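Local coordinates for protein histidine--tRNA ligase (Thermus thermophilus, PDB 1H4V) that catalyses the ATP-dependent attachment of L-histidine to tRNA(His), releasing AMP and diphosphate, and works as a homodimeric class II aminoacyl-tRNA synthetase, at residues 64-69 with 76-81; 346-351 with 355-360; 154-159 with 313-318. One frame throughout, in Å; residues are numbered along the deposited sequence.

Overall arrangement
Contacts 1 and 3 belong to the catalytic part of the chain, whereas contact 2 lies in the anticodon-binding domain that follows it. The hairpin of contact 1 and the loop-on-helix packing of contact 3 are separate pieces of the catalytic body, with about 17 Å between their nearest atoms and about 31 Å between their centres. Contact 2 stands farther off, its centre about 45 Å from that of contact 1 and about 39 Å from that of contact 3. Contacts 1 and 2 both touch the second subunit; contact 3 lies wholly within one subunit. No ligand is bound; the helix of contact 3 matches part of motif 3, which in class II enzymes contributes to the ATP site.

Contact 1. Residues 64-69 with 76-81; sequences EMFTFQ and LTLRPE
F68 and L76 face each other at the tightly packed end of a beta hairpin, whose arms, strands 67-69 and 75-78, run antiparallel in a three-stranded sheet. They are a hydrogen-bonded pair, resting on F68 N, which gives to L76 O at 2.7 Å; the return bond from L76 N to F68 O is modelled too short to be weighed. T67 and T77 follow as a non-hydrogen-bonded pair, and beyond them L78 N meets F66 O at 2.9 Å in a nearly straight bond (165°).

The close packing comes from the aromatic and leucine side chains. F68 holds CG between its backbone N and carbonyl carbon (chi1 62°), which turns the ring back over the partner strand. L76 CB then sits over one ring face, 4.1 Å from the centroid, in a CH-pi contact, while L78 CD1 lies at the ring's edge, 3.5 Å from CE2. L78 suits this place because it forks: its other methyl, CD2, touches F66 CB at 3.6 Å. The second subunit extends this packing: its F68 ring lies nearly parallel to the F68 ring here, and its F44 meets the ring of F66.

The threonine face is looser. T67 is exposed, and its OG1 lies 3.0 Å from T77 OG1, a hydrogen bond in which either hydroxyl could be the donor. T77 OG1 also bonds to T47, so a small, beta-branched residue with a hydroxyl fits both the strand and its polar neighbours. Farther along, the partly exposed M65 rests its CG on P80 CB at 3.9 Å, a slight apolar contact between a flexible chain and a rigid ring. On the other side of the F66-L78 pair, F66 N and L78 O are too far apart to bond directly, and a water bridges them, accepting from F66 N and donating to L78 O, 2.8 Å from each.

Contact 2. Residues 346-351 with 355-360; sequences YLAEAL and LRAEYA
A348 turns its methyl toward the strand and meets two residues there. Its CB lies 4.0 Å from A357 CB and 3.8 Å from Y359 CD2. Alanine on both sides keeps helix and strand close, with axes 7.6 Å apart. Y359 reaches the helix because its CG sits between its own backbone N and carbonyl carbon (chi1 59°), and its hydroxyl makes weak hydrogen bonds to E142 and R103 of the second subunit. One residue on, E349 points away from the strand and forms a salt bridge with R352, whose guanidinium also donates to A357 O. The elements belong to a beta-alpha-beta unit of the anticodon-binding domain: strand 331-335, helix 338-351, then strand 357-359, nearly antiparallel to the helix at 167°. At L351 the chain again faces the strand. Its CB packs on A357 CB at 4.2 Å, and its longer side chain goes on to L331 and to L416 of helix 412-419, which L355 also touches; leucine suits this buried junction by reaching past the small alanines. L351 O accepts from L355 N, in the loop that leads into strand 357-359, at 3.1 Å, the donor tilted 18° from the carbonyl plane.

Contact 3. Residues 154-159 with 313-318; sequences LGLRRL and ALALEA
L156 pushes its CD2 methyl against the side of helix 309-318, where it meets L316 CD2 at 3.5 Å and A315 CB at 3.8 Å. Strand 302-308 and this helix together match motif 3 of the class II synthetases, and L156 comes from the loop joining helix 137-153 to strand 160-165. The two leucine side chains cross at about a right angle, CD2 against CD2. A315 suits its place by being small: its methyl is reached by both ends of the L156 fork. L154 adds to the grip on L316, whose CD2 lies 3.4 Å from L154 O and 4.4 Å from L154 CB.

L156 reaches the helix through an extended side chain, with CG anti to the carbonyl carbon (chi1 -68°) and chi2 near 172°. If an alanine stood here, A315 and L316 would lose the methyls they rest on, and the gap would probably leave L316 CD2 freer to turn.

The next shell fixes where these side chains start. Helix 137-153 ends in a Schellman motif, and G155 takes positive phi (103°) with two bonds back into the last turn. A side chain on G155 would jam against the carbonyl O of L154, so glycine is called for, and the bend it allows brings L154 and L156 to the same leucine. Around them, L282 of strand 281-287 touches both L156 and A315, while M19 of helix 14-33 packs on L316. Next to L156 in the chain, the exposed R157 forms a salt bridge through its NE with E319 OE1, and E319 also touches L156.

Contact 1. Residues 64-69 with 76-81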
ATOM      1  N   GLU A  64      20.977 -12.973  -0.032  1.00 50.70           N
ATOM      2  CA  GLU A  64      20.273 -11.798   0.444  1.00 47.23           C
ATOM      3  C   GLU A  64      18.896 -11.551  -0.176  1.00 41.58           C
ATOM      4  O   GLU A  64      18.439 -10.416  -0.242  1.00 42.79           O
ATOM      5  CB  GLU A  64      21.169 -10.569   0.263  1.00 52.01           C
ATOM      6  CG  GLU A  64      22.406 -10.601   1.157  1.00 61.72           C
ATOM      7  CD  GLU A  64      22.775  -9.223   1.677  1.00 65.98           C
ATOM      8  OE1 GLU A  64      23.170  -8.365   0.855  1.00 66.58           O
ATOM      9  OE2 GLU A  64      22.654  -8.999   2.905  1.00 66.30           O
ATOM     10  N   MET A  65      18.234 -12.616  -0.612  1.00 36.27           N
ATOM     11  CA  MET A  65      16.898 -12.525  -1.202  1.00 31.32           C
ATOM     12  C   MET A  65      16.017 -13.651  -0.661  1.00 29.46           C
ATOM     13  O   MET A  65      16.458 -14.795  -0.566  1.00 28.87           O
ATOM     14  CB  MET A  65      16.967 -12.649  -2.727  1.00 32.39           C
ATOM     15  CG  MET A  65      17.206 -11.352  -3.485  1.00 33.31           C
ATOM     16  SD  MET A  65      17.411 -11.629  -5.280  1.00 40.02           S
ATOM     17  CE  MET A  65      16.336 -13.002  -5.566  1.00 32.79           C
ATOM     18  N   PHE A  66      14.779 -13.332  -0.295  1.00 26.62           N
ATOM     19  CA  PHE A  66      13.876 -14.356   0.205  1.00 24.27           C
ATOM     20  C   PHE A  66      13.330 -15.100  -1.004  1.00 25.25           C
ATOM     21  O   PHE A  66      12.540 -14.562  -1.772  1.00 25.34           O
ATOM     22  CB  PHE A  66      12.717 -13.750   1.002  1.00 21.88           C
ATOM     23  CG  PHE A  66      13.127 -13.096   2.290  1.00 18.62           C
ATOM     24  CD1 PHE A  66      13.278 -11.717   2.367  1.00 16.16           C
ATOM     25  CD2 PHE A  66      13.334 -13.857   3.435  1.00 19.72           C
ATOM     26  CE1 PHE A  66      13.623 -11.101   3.572  1.00 17.97           C
ATOM     27  CE2 PHE A  66      13.682 -13.251   4.648  1.00 20.96           C
ATOM     28  CZ  PHE A  66      13.826 -11.872   4.717  1.00 17.78           C
ATOM     29  N   THR A  67      13.767 -16.342  -1.163  1.00 25.53           N
ATOM     30  CA  THR A  67      13.365 -17.172  -2.283  1.00 27.50           C
ATOM     31  C   THR A  67      12.674 -18.423  -1.771  1.00 28.76           C
ATOM     32  O   THR A  67      12.920 -18.863  -0.654  1.00 31.26           O
ATOM     33  CB  THR A  67      14.600 -17.575  -3.101  1.00 27.10           C
ATOM     34  OG1 THR A  67      15.301 -16.395  -3.498  1.00 29.82           O
ATOM     35  CG2 THR A  67      14.205 -18.359  -4.343  1.00 29.06           C
ATOM     36  N   PHE A  68      11.805 -18.994  -2.586  1.00 29.23           N
ATOM     37  CA  PHE A  68      11.102 -20.203  -2.191  1.00 32.03           C
ATOM     38  C   PHE A  68      10.318 -20.712  -3.381  1.00 33.47           C
ATOM     39  O   PHE A  68      10.093 -19.977  -4.335  1.00 32.42           O
ATOM     40  CB  PHE A  68      10.161 -19.906  -1.018  1.00 31.95           C
ATOM     41  CG  PHE A  68       9.081 -18.906  -1.340  1.00 32.35           C
ATOM     42  CD1 PHE A  68       7.843 -19.327  -1.816  1.00 32.62           C
ATOM     43  CD2 PHE A  68       9.315 -17.542  -1.196  1.00 32.33           C
ATOM     44  CE1 PHE A  68       6.848 -18.399  -2.151  1.00 34.07           C
ATOM     45  CE2 PHE A  68       8.336 -16.602  -1.526  1.00 32.66           C
ATOM     46  CZ  PHE A  68       7.095 -17.033  -2.006  1.00 35.09           C
ATOM     47  N   GLN A  69       9.918 -21.972  -3.348  1.00 37.67           N
ATOM     48  CA  GLN A  69       9.138 -22.496  -4.457  1.00 41.95           C
ATOM     49  C   GLN A  69       7.751 -22.851  -3.978  1.00 43.00           C
ATOM     50  O   GLN A  69       7.579 -23.353  -2.873  1.00 43.46           O
ATOM     51  CB  GLN A  69       9.826 -23.706  -5.091  1.00 43.28           C
ATOM     52  CG  GLN A  69      10.197 -24.813  -4.145  1.00 49.27           C
ATOM     53  CD  GLN A  69      11.081 -25.843  -4.820  1.00 55.24           C
ATOM     54  OE1 GLN A  69      12.202 -25.539  -5.235  1.00 57.65           O
ATOM     55  NE2 GLN A  69      10.581 -27.067  -4.942  1.00 56.86           N
ATOM     56  N   LEU A  76      10.194 -18.892  -6.619  1.00 25.08           N
ATOM     57  CA  LEU A  76       9.560 -17.595  -6.404  1.00 23.02           C
ATOM     58  C   LEU A  76      10.425 -16.756  -5.466  1.00 22.47           C
ATOM     59  O   LEU A  76      11.053 -17.290  -4.556  1.00 20.84           O
ATOM     60  CB  LEU A  76       8.176 -17.796  -5.787  1.00 24.34           C
ATOM     61  CG  LEU A  76       6.907 -17.622  -6.637  1.00 31.08           C
ATOM     62  CD1 LEU A  76       7.034 -18.298  -7.976  1.00 31.32           C
ATOM     63  CD2 LEU A  76       5.715 -18.178  -5.863  1.00 30.32           C
ATOM     64  N   THR A  77      10.460 -15.444  -5.692  1.00 22.52           N
ATOM     65  CA  THR A  77      11.256 -14.549  -4.858  1.00 21.38           C
ATOM     66  C   THR A  77      10.509 -13.282  -4.434  1.00 20.64           C
ATOM     67  O   THR A  77       9.820 -12.650  -5.229  1.00 22.93           O
ATOM     68  CB  THR A  77      12.582 -14.146  -5.584  1.00 24.88           C
ATOM     69  OG1 THR A  77      13.487 -15.265  -5.598  1.00 26.84           O
ATOM     70  CG2 THR A  77      13.251 -12.975  -4.886  1.00 25.71           C
ATOM     71  N   LEU A  78      10.646 -12.926  -3.164  1.00 20.32           N
ATOM     72  CA  LEU A  78      10.028 -11.721  -2.618  1.00 19.38           C
ATOM     73  C   LEU A  78      10.757 -10.525  -3.235  1.00 18.51           C
ATOM     74  O   LEU A  78      11.983 -10.476  -3.230  1.00 17.96           O
ATOM     75  CB  LEU A  78      10.180 -11.704  -1.093  1.00 18.56           C
ATOM     76  CG  LEU A  78       8.965 -12.030  -0.217  1.00 20.05           C
ATOM     77  CD1 LEU A  78       8.191 -13.188  -0.780  1.00 23.50           C
ATOM     78  CD2 LEU A  78       9.426 -12.339   1.189  1.00 17.54           C
ATOM     79  N   ARG A  79       9.996  -9.579  -3.773  1.00 18.15           N
ATOM     80  CA  ARG A  79      10.559  -8.391  -4.407  1.00 20.10           C
ATOM     81  C   ARG A  79      11.676  -7.705  -3.599  1.00 19.91           C
ATOM     82  O   ARG A  79      11.434  -7.179  -2.512  1.00 21.32           O
ATOM     83  CB  ARG A  79       9.446  -7.380  -4.675  1.00 21.15           C
ATOM     84  CG  ARG A  79       9.908  -6.152  -5.417  1.00 22.42           C
ATOM     85  CD  ARG A  79       9.030  -4.972  -5.053  1.00 24.79           C
ATOM     86  NE  ARG A  79       7.677  -5.132  -5.551  1.00 29.00           N
ATOM     87  CZ  ARG A  79       6.599  -4.693  -4.919  1.00 22.14           C
ATOM     88  NH1 ARG A  79       6.722  -4.078  -3.756  1.00 19.84           N
ATOM     89  NH2 ARG A  79       5.405  -4.848  -5.468  1.00 23.61           N
ATOM     90  N   PRO A  80      12.913  -7.701  -4.132  1.00 18.50           N
ATOM     91  CA  PRO A  80      14.078  -7.083  -3.484  1.00 18.24           C
ATOM     92  C   PRO A  80      14.392  -5.683  -4.020  1.00 18.44           C
ATOM     93  O   PRO A  80      15.119  -4.916  -3.393  1.00 19.74           O
ATOM     94  CB  PRO A  80      15.195  -8.055  -3.818  1.00 11.74           C
ATOM     95  CG  PRO A  80      14.866  -8.391  -5.228  1.00 15.17           C
ATOM     96  CD  PRO A  80      13.352  -8.605  -5.212  1.00 15.20           C
ATOM     97  N   GLU A  81      13.850  -5.372  -5.192  1.00 20.03           N
ATOM     98  CA  GLU A  81      14.073  -4.082  -5.848  1.00 20.75           C
ATOM     99  C   GLU A  81      12.857  -3.775  -6.710  1.00 19.12           C
ATOM    100  O   GLU A  81      12.025  -4.643  -6.950  1.00 17.29           O
ATOM    101  CB  GLU A  81      15.306  -4.141  -6.757  1.00 18.32           C
ATOM    102  CG  GLU A  81      15.131  -5.103  -7.926  1.00 27.91           C
ATOM    103  CD  GLU A  81      16.083  -4.818  -9.074  1.00 36.46           C
ATOM    104  OE1 GLU A  81      17.313  -4.845  -8.849  1.00 41.46           O
ATOM    105  OE2 GLU A  81      15.601  -4.565 -10.203  1.00 33.71           O
TER
HETATM  106  O   HOH W   1      13.788 -10.849  -1.151  1.00 18.70           O

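Contact 2. Residues 346-351 with 355-360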
ATOM      1  N   TYR A 346     -26.593   4.590  18.153  1.00 17.09           N
ATOM      2  CA  TYR A 346     -27.557   4.864  17.077  1.00 19.57           C
ATOM      3  C   TYR A 346     -27.382   6.265  16.528  1.00 21.55           C
ATOM      4  O   TYR A 346     -27.478   6.477  15.324  1.00 23.02           O
ATOM      5  CB  TYR A 346     -28.990   4.710  17.576  1.00 15.58           C
ATOM      6  CG  TYR A 346     -29.291   3.344  18.137  1.00 21.94           C
ATOM      7  CD1 TYR A 346     -30.261   3.176  19.119  1.00 21.47           C
ATOM      8  CD2 TYR A 346     -28.604   2.217  17.690  1.00 17.25           C
ATOM      9  CE1 TYR A 346     -30.537   1.922  19.644  1.00 21.31           C
ATOM     10  CE2 TYR A 346     -28.875   0.960  18.207  1.00 21.92           C
ATOM     11  CZ  TYR A 346     -29.844   0.818  19.186  1.00 23.89           C
ATOM     12  OH  TYR A 346     -30.123  -0.429  19.708  1.00 27.72           O
ATOM     13  N   LEU A 347     -27.132   7.221  17.419  1.00 22.34           N
ATOM     14  CA  LEU A 347     -26.942   8.606  17.011  1.00 21.63           C
ATOM     15  C   LEU A 347     -25.635   8.762  16.232  1.00 21.26           C
ATOM     16  O   LEU A 347     -25.614   9.382  15.175  1.00 21.71           O
ATOM     17  CB  LEU A 347     -26.939   9.532  18.237  1.00 18.74           C
ATOM     18  CG  LEU A 347     -26.605  11.002  17.953  1.00 16.92           C
ATOM     19  CD1 LEU A 347     -27.554  11.554  16.904  1.00 10.93           C
ATOM     20  CD2 LEU A 347     -26.703  11.810  19.250  1.00 21.74           C
ATOM     21  N   ALA A 348     -24.546   8.203  16.753  1.00 21.36           N
ATOM     22  CA  ALA A 348     -23.265   8.296  16.061  1.00 20.91           C
ATOM     23  C   ALA A 348     -23.373   7.662  14.662  1.00 20.35           C
ATOM     24  O   ALA A 348     -22.862   8.208  13.684  1.00 20.04           O
ATOM     25  CB  ALA A 348     -22.174   7.606  16.874  1.00 17.97           C
ATOM     26  N   GLU A 349     -24.041   6.518  14.564  1.00 19.77           N
ATOM     27  CA  GLU A 349     -24.194   5.868  13.271  1.00 23.86           C
ATOM     28  C   GLU A 349     -24.997   6.725  12.295  1.00 25.76           C
ATOM     29  O   GLU A 349     -24.769   6.680  11.089  1.00 28.92           O
ATOM     30  CB  GLU A 349     -24.855   4.498  13.426  1.00 25.99           C
ATOM     31  CG  GLU A 349     -23.885   3.328  13.268  1.00 31.78           C
ATOM     32  CD  GLU A 349     -23.171   3.340  11.920  1.00 41.15           C
ATOM     33  OE1 GLU A 349     -23.864   3.370  10.875  1.00 44.78           O
ATOM     34  OE2 GLU A 349     -21.916   3.320  11.899  1.00 44.57           O
ATOM     35  N   ALA A 350     -25.925   7.518  12.821  1.00 25.56           N
ATOM     36  CA  ALA A 350     -26.751   8.390  11.991  1.00 24.98           C
ATOM     37  C   ALA A 350     -25.953   9.580  11.465  1.00 25.20           C
ATOM     38  O   ALA A 350     -26.342  10.215  10.485  1.00 26.52           O
ATOM     39  CB  ALA A 350     -27.953   8.893  12.797  1.00 26.53           C
ATOM     40  N   LEU A 351     -24.839   9.878  12.122  1.00 24.70           N
ATOM     41  CA  LEU A 351     -23.993  11.000  11.740  1.00 24.63           C
ATOM     42  C   LEU A 351     -22.801  10.608  10.862  1.00 25.48           C
ATOM     43  O   LEU A 351     -22.175  11.470  10.245  1.00 25.30           O
ATOM     44  CB  LEU A 351     -23.505  11.716  13.008  1.00 24.16           C
ATOM     45  CG  LEU A 351     -24.627  12.346  13.851  1.00 24.96           C
ATOM     46  CD1 LEU A 351     -24.089  12.813  15.190  1.00 20.03           C
ATOM     47  CD2 LEU A 351     -25.247  13.517  13.077  1.00 25.82           C
ATOM     48  N   LEU A 355     -19.598  12.778   9.219  1.00 27.64           N
ATOM     49  CA  LEU A 355     -18.992  13.366  10.401  1.00 27.76           C
ATOM     50  C   LEU A 355     -18.303  12.241  11.147  1.00 26.41           C
ATOM     51  O   LEU A 355     -18.730  11.097  11.055  1.00 28.42           O
ATOM     52  CB  LEU A 355     -20.082  13.977  11.285  1.00 27.60           C
ATOM     53  CG  LEU A 355     -20.168  15.482  11.539  1.00 29.55           C
ATOM     54  CD1 LEU A 355     -19.744  16.290  10.323  1.00 30.92           C
ATOM     55  CD2 LEU A 355     -21.600  15.803  11.928  1.00 28.47           C
ATOM     56  N   ARG A 356     -17.224  12.544  11.857  1.00 25.17           N
ATOM     57  CA  ARG A 356     -16.563  11.519  12.646  1.00 23.92           C
ATOM     58  C   ARG A 356     -17.197  11.596  14.041  1.00 23.11           C
ATOM     59  O   ARG A 356     -16.977  12.552  14.789  1.00 22.26           O
ATOM     60  CB  ARG A 356     -15.062  11.779  12.721  1.00 24.05           C
ATOM     61  CG  ARG A 356     -14.307  10.745  13.548  1.00 29.99           C
ATOM     62  CD  ARG A 356     -12.802  10.956  13.472  1.00 31.50           C
ATOM     63  NE  ARG A 356     -12.117  10.286  14.566  1.00 36.66           N
ATOM     64  CZ  ARG A 356     -10.850  10.505  14.899  1.00 40.55           C
ATOM     65  NH1 ARG A 356     -10.123  11.376  14.213  1.00 41.15           N
ATOM     66  NH2 ARG A 356     -10.314   9.868  15.935  1.00 38.63           N
ATOM     67  N   ALA A 357     -18.003  10.598  14.381  1.00 21.90           N
ATOM     68  CA  ALA A 357     -18.680  10.588  15.675  1.00 20.12           C
ATOM     69  C   ALA A 357     -18.377   9.328  16.464  1.00 19.90           C
ATOM     70  O   ALA A 357     -18.591   8.216  15.983  1.00 19.45           O
ATOM     71  CB  ALA A 357     -20.186  10.731  15.472  1.00 17.63           C
ATOM     72  N   GLU A 358     -17.876   9.510  17.680  1.00 19.26           N
ATOM     73  CA  GLU A 358     -17.541   8.388  18.537  1.00 18.53           C
ATOM     74  C   GLU A 358     -18.345   8.431  19.824  1.00 18.66           C
ATOM     75  O   GLU A 358     -18.994   9.426  20.131  1.00 16.61           O
ATOM     76  CB  GLU A 358     -16.039   8.388  18.824  1.00 23.31           C
ATOM     77  CG  GLU A 358     -15.207   8.124  17.572  1.00 27.72           C
ATOM     78  CD  GLU A 358     -13.709   8.250  17.805  1.00 31.81           C
ATOM     79  OE1 GLU A 358     -13.185   7.556  18.703  1.00 35.22           O
ATOM     80  OE2 GLU A 358     -13.059   9.040  17.081  1.00 30.70           O
ATOM     81  N   TYR A 359     -18.300   7.348  20.583  1.00 19.04           N
ATOM     82  CA  TYR A 359     -19.068   7.279  21.813  1.00 19.75           C
ATOM     83  C   TYR A 359     -18.418   6.345  22.822  1.00 21.05           C
ATOM     84  O   TYR A 359     -17.694   5.428  22.449  1.00 20.97           O
ATOM     85  CB  TYR A 359     -20.475   6.780  21.483  1.00 19.61           C
ATOM     86  CG  TYR A 359     -20.465   5.422  20.816  1.00 19.33           C
ATOM     87  CD1 TYR A 359     -20.342   4.253  21.572  1.00 21.18           C
ATOM     88  CD2 TYR A 359     -20.491   5.305  19.427  1.00 20.34           C
ATOM     89  CE1 TYR A 359     -20.236   3.009  20.960  1.00 19.46           C
ATOM     90  CE2 TYR A 359     -20.387   4.064  18.806  1.00 19.35           C
ATOM     91  CZ  TYR A 359     -20.255   2.923  19.580  1.00 20.26           C
ATOM     92  OH  TYR A 359     -20.098   1.700  18.973  1.00 22.77           O
ATOM     93  N   ALA A 360     -18.683   6.580  24.102  1.00 22.88           N
ATOM     94  CA  ALA A 360     -18.138   5.741  25.161  1.00 23.65           C
ATOM     95  C   ALA A 360     -19.072   4.544  25.289  1.00 24.89           C
ATOM     96  O   ALA A 360     -20.279   4.674  25.077  1.00 23.19           O
ATOM     97  CB  ALA A 360     -18.088   6.521  26.478  1.00 21.05           C
TER

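Contact 3. Residues 154-159 with 313-318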
ATOM      1  N   LEU A 154       9.611  17.673   0.587  1.00 26.25           N
ATOM      2  CA  LEU A 154       9.380  17.083   1.898  1.00 25.44           C
ATOM      3  C   LEU A 154       9.894  18.008   2.990  1.00 25.58           C
ATOM      4  O   LEU A 154       9.637  17.781   4.169  1.00 25.88           O
ATOM      5  CB  LEU A 154      10.076  15.724   2.011  1.00 25.88           C
ATOM      6  CG  LEU A 154       9.511  14.598   1.149  1.00 24.74           C
ATOM      7  CD1 LEU A 154      10.402  13.391   1.257  1.00 29.11           C
ATOM      8  CD2 LEU A 154       8.100  14.267   1.587  1.00 22.81           C
ATOM      9  N   GLY A 155      10.634  19.040   2.594  1.00 25.32           N
ATOM     10  CA  GLY A 155      11.164  19.981   3.560  1.00 26.42           C
ATOM     11  C   GLY A 155      12.636  19.787   3.871  1.00 28.84           C
ATOM     12  O   GLY A 155      13.235  20.583   4.596  1.00 30.41           O
ATOM     13  N   LEU A 156      13.230  18.729   3.336  1.00 28.94           N
ATOM     14  CA  LEU A 156      14.637  18.474   3.579  1.00 29.71           C
ATOM     15  C   LEU A 156      15.497  19.536   2.906  1.00 32.01           C
ATOM     16  O   LEU A 156      15.181  20.000   1.811  1.00 32.75           O
ATOM     17  CB  LEU A 156      15.018  17.090   3.048  1.00 28.17           C
ATOM     18  CG  LEU A 156      14.418  15.883   3.778  1.00 28.93           C
ATOM     19  CD1 LEU A 156      14.729  14.598   3.023  1.00 23.04           C
ATOM     20  CD2 LEU A 156      14.979  15.828   5.201  1.00 28.20           C
ATOM     21  N   ARG A 157      16.568  19.939   3.581  1.00 33.59           N
ATOM     22  CA  ARG A 157      17.512  20.914   3.037  1.00 35.72           C
ATOM     23  C   ARG A 157      18.902  20.319   3.209  1.00 35.85           C
ATOM     24  O   ARG A 157      19.047  19.250   3.792  1.00 36.57           O
ATOM     25  CB  ARG A 157      17.411  22.264   3.757  1.00 36.31           C
ATOM     26  CG  ARG A 157      17.307  22.184   5.257  1.00 40.62           C
ATOM     27  CD  ARG A 157      15.936  22.639   5.710  1.00 49.00           C
ATOM     28  NE  ARG A 157      15.710  22.341   7.119  1.00 59.64           N
ATOM     29  CZ  ARG A 157      14.636  22.725   7.797  1.00 64.80           C
ATOM     30  NH1 ARG A 157      13.690  23.431   7.192  1.00 66.88           N
ATOM     31  NH2 ARG A 157      14.505  22.399   9.076  1.00 70.43           N
ATOM     32  N   ARG A 158      19.926  20.995   2.712  1.00 37.46           N
ATOM     33  CA  ARG A 158      21.276  20.458   2.813  1.00 39.43           C
ATOM     34  C   ARG A 158      21.330  19.120   2.079  1.00 39.50           C
ATOM     35  O   ARG A 158      21.887  18.135   2.564  1.00 39.40           O
ATOM     36  CB  ARG A 158      21.675  20.299   4.282  1.00 42.55           C
ATOM     37  CG  ARG A 158      21.957  21.641   4.933  1.00 53.23           C
ATOM     38  CD  ARG A 158      22.142  21.572   6.432  1.00 60.96           C
ATOM     39  NE  ARG A 158      22.480  22.893   6.957  1.00 69.58           N
ATOM     40  CZ  ARG A 158      22.475  23.218   8.247  1.00 74.74           C
ATOM     41  NH1 ARG A 158      22.143  22.316   9.163  1.00 76.16           N
ATOM     42  NH2 ARG A 158      22.807  24.447   8.623  1.00 75.32           N
ATOM     43  N   LEU A 159      20.726  19.105   0.895  1.00 38.56           N
ATOM     44  CA  LEU A 159      20.690  17.919   0.054  1.00 35.64           C
ATOM     45  C   LEU A 159      21.872  17.990  -0.896  1.00 34.17           C
ATOM     46  O   LEU A 159      22.022  18.974  -1.616  1.00 33.98           O
ATOM     47  CB  LEU A 159      19.385  17.879  -0.749  1.00 33.23           C
ATOM     48  CG  LEU A 159      18.118  17.585   0.046  1.00 29.72           C
ATOM     49  CD1 LEU A 159      16.890  17.676  -0.852  1.00 29.21           C
ATOM     50  CD2 LEU A 159      18.246  16.197   0.655  1.00 28.25           C
ATOM     51  N   ALA A 313      12.325   9.315   6.244  1.00 17.19           N
ATOM     52  CA  ALA A 313      11.677   9.651   7.513  1.00 16.54           C
ATOM     53  C   ALA A 313      12.745   9.938   8.574  1.00 17.59           C
ATOM     54  O   ALA A 313      12.559  10.803   9.432  1.00 18.56           O
ATOM     55  CB  ALA A 313      10.775   8.513   7.974  1.00 10.90           C
ATOM     56  N   LEU A 314      13.861   9.214   8.524  1.00 17.28           N
ATOM     57  CA  LEU A 314      14.926   9.455   9.491  1.00 18.96           C
ATOM     58  C   LEU A 314      15.566  10.813   9.217  1.00 19.46           C
ATOM     59  O   LEU A 314      15.845  11.578  10.144  1.00 20.69           O
ATOM     60  CB  LEU A 314      15.995   8.358   9.431  1.00 19.91           C
ATOM     61  CG  LEU A 314      15.728   7.073  10.224  1.00 27.78           C
ATOM     62  CD1 LEU A 314      16.775   6.029   9.861  1.00 29.69           C
ATOM     63  CD2 LEU A 314      15.753   7.356  11.719  1.00 24.68           C
ATOM     64  N   ALA A 315      15.795  11.118   7.945  1.00 17.06           N
ATOM     65  CA  ALA A 315      16.389  12.400   7.594  1.00 16.77           C
ATOM     66  C   ALA A 315      15.494  13.538   8.075  1.00 17.63           C
ATOM     67  O   ALA A 315      15.982  14.524   8.622  1.00 18.24           O
ATOM     68  CB  ALA A 315      16.604  12.491   6.096  1.00 15.39           C
ATOM     69  N   LEU A 316      14.183  13.402   7.883  1.00 19.02           N
ATOM     70  CA  LEU A 316      13.246  14.435   8.327  1.00 21.68           C
ATOM     71  C   LEU A 316      13.318  14.578   9.841  1.00 24.08           C
ATOM     72  O   LEU A 316      13.370  15.689  10.366  1.00 25.64           O
ATOM     73  CB  LEU A 316      11.812  14.092   7.914  1.00 17.88           C
ATOM     74  CG  LEU A 316      11.450  14.369   6.452  1.00 19.48           C
ATOM     75  CD1 LEU A 316      10.028  13.911   6.180  1.00 17.56           C
ATOM     76  CD2 LEU A 316      11.593  15.858   6.161  1.00 16.01           C
ATOM     77  N   GLU A 317      13.319  13.443  10.529  1.00 24.85           N
ATOM     78  CA  GLU A 317      13.406  13.406  11.981  1.00 27.26           C
ATOM     79  C   GLU A 317      14.682  14.114  12.442  1.00 27.40           C
ATOM     80  O   GLU A 317      14.659  14.906  13.386  1.00 28.17           O
ATOM     81  CB  GLU A 317      13.426  11.952  12.447  1.00 31.07           C
ATOM     82  CG  GLU A 317      13.475  11.750  13.948  1.00 38.52           C
ATOM     83  CD  GLU A 317      13.525  10.275  14.313  1.00 49.04           C
ATOM     84  OE1 GLU A 317      14.622   9.671  14.234  1.00 52.53           O
ATOM     85  OE2 GLU A 317      12.460   9.714  14.659  1.00 52.03           O
ATOM     86  N   ALA A 318      15.793  13.818  11.770  1.00 26.87           N
ATOM     87  CA  ALA A 318      17.079  14.427  12.094  1.00 29.08           C
ATOM     88  C   ALA A 318      17.025  15.950  11.963  1.00 30.21           C
ATOM     89  O   ALA A 318      17.656  16.663  12.734  1.00 31.74           O
ATOM     90  CB  ALA A 318      18.173  13.857  11.192  1.00 27.09           C
TER